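Precorrin-8x Methyl Mutase (Thermus thermophilus, PDB 1V9C) probably catalyses the methyl-group migration that rearranges precorrin-8X to hydrogenobyrinate, a step in adenosylcobalamin (vitamin B12 coenzyme) biosynthesis. Local coordinates at residues B[118-121]-B[125-128]. Residues are numbered along the deposited sequence; the frame is centred on the assembly and turned at random.
Sequences AYAW and LLDG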
# COMPACT_ATOMS: atom_id res chain seq x y z
N ALA B 118 20.56 13.22 1.98
CA ALA B 118 21.48 14.33 1.78
C ALA B 118 20.71 15.55 1.34
O ALA B 118 20.88 16.64 1.87
CB ALA B 118 22.53 13.96 0.73
N TYR B 119 19.84 15.36 0.35
CA TYR B 119 19.02 16.46 -0.14
C TYR B 119 18.17 17.01 1.00
O TYR B 119 18.21 18.21 1.29
CB TYR B 119 18.11 15.99 -1.26
CG TYR B 119 17.12 17.06 -1.70
CD1 TYR B 119 17.49 18.05 -2.60
CD2 TYR B 119 15.84 17.11 -1.15
CE1 TYR B 119 16.61 19.07 -2.95
CE2 TYR B 119 14.95 18.13 -1.49
CZ TYR B 119 15.35 19.11 -2.39
OH TYR B 119 14.49 20.12 -2.73
N ALA B 120 17.39 16.13 1.62
CA ALA B 120 16.50 16.49 2.72
C ALA B 120 17.24 17.22 3.82
O ALA B 120 16.78 18.24 4.31
CB ALA B 120 15.84 15.25 3.29
N TRP B 121 18.38 16.67 4.22
CA TRP B 121 19.17 17.30 5.26
C TRP B 121 19.62 18.69 4.83
O TRP B 121 19.23 19.69 5.44
CB TRP B 121 20.40 16.45 5.59
CG TRP B 121 21.05 16.85 6.88
CD1 TRP B 121 20.56 17.71 7.83
CD2 TRP B 121 22.28 16.34 7.40
NE1 TRP B 121 21.40 17.76 8.91
CE2 TRP B 121 22.47 16.93 8.67
CE3 TRP B 121 23.25 15.44 6.92
CZ2 TRP B 121 23.59 16.65 9.47
CZ3 TRP B 121 24.36 15.16 7.71
CH2 TRP B 121 24.51 15.77 8.98
N LEU B 125 15.10 19.69 6.17
CA LEU B 125 13.76 19.10 6.17
C LEU B 125 13.63 18.01 7.21
O LEU B 125 12.52 17.67 7.61
CB LEU B 125 13.42 18.51 4.80
CG LEU B 125 13.35 19.47 3.61
CD1 LEU B 125 12.94 18.70 2.36
CD2 LEU B 125 12.38 20.59 3.89
N LEU B 126 14.76 17.47 7.65
CA LEU B 126 14.74 16.39 8.63
C LEU B 126 14.41 16.80 10.04
O LEU B 126 13.81 16.03 10.79
CB LEU B 126 16.08 15.66 8.64
CG LEU B 126 16.43 14.84 7.41
CD1 LEU B 126 17.77 14.18 7.63
CD2 LEU B 126 15.36 13.81 7.16
N ASP B 127 14.80 18.01 10.42
CA ASP B 127 14.54 18.46 11.77
C ASP B 127 13.09 18.88 11.95
O ASP B 127 12.59 19.77 11.26
CB ASP B 127 15.51 19.59 12.13
CG ASP B 127 16.96 19.12 12.18
OD1 ASP B 127 17.27 18.19 12.96
OD2 ASP B 127 17.79 19.66 11.43
N GLY B 128 12.43 18.22 12.90
CA GLY B 128 11.04 18.49 13.20
C GLY B 128 10.10 17.66 12.34
O GLY B 128 8.88 17.70 12.52
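The C-terminal end of helix 112-122 is where Ala120 meets Leu125 and Leu126, as the chain leaves the helix and doubles back on its last turn before strand 130-133. One backbone bond marks the reversal: Leu125 N donates to Ala120 O at 2.9 Å, five residues back. The bond is well bent, with an angle of 132° at the hydrogen, and the donor is tilted 26° from the carbonyl plane. Leu125 also lays its CB against the same acceptor, 3.4 Å from Ala120 O, and the methyl of Ala120 packs alongside, CB to CB at 4.3 Å. The end of the Leu125 side chain reaches the Tyr119 ring, its CD1 lying obliquely 4.4 Å from Tyr119 CE2.

Leu126 packs against Ala120 and Trp121. Its CG lies opposite the carbonyl carbon (chi1 -69°), and from this fork the two methyls divide the work: CD2 rests 4.2 Å from Ala120 CB, while CD1 comes to 4.0 Å from Trp121 CB. Trp121 is met at its CB, and its side chain leaves the backbone away from 125-128. Ala120 and Leu126 are both buried, and the surroundings continue the apolar layer, Ala120 touching Leu95 and Leu126 touching Ala151. Farther on, Asp127 OD1 accepts a hydrogen bond from Arg152 N, and Gly128 pairs with Arg152 through the backbone.

A six-to-one backbone bond accompanied by apolar contact between the residues it joins is consistent with a Schellman motif, here closing a helix on the way into the next parallel strand of a doubly wound alpha/beta fold.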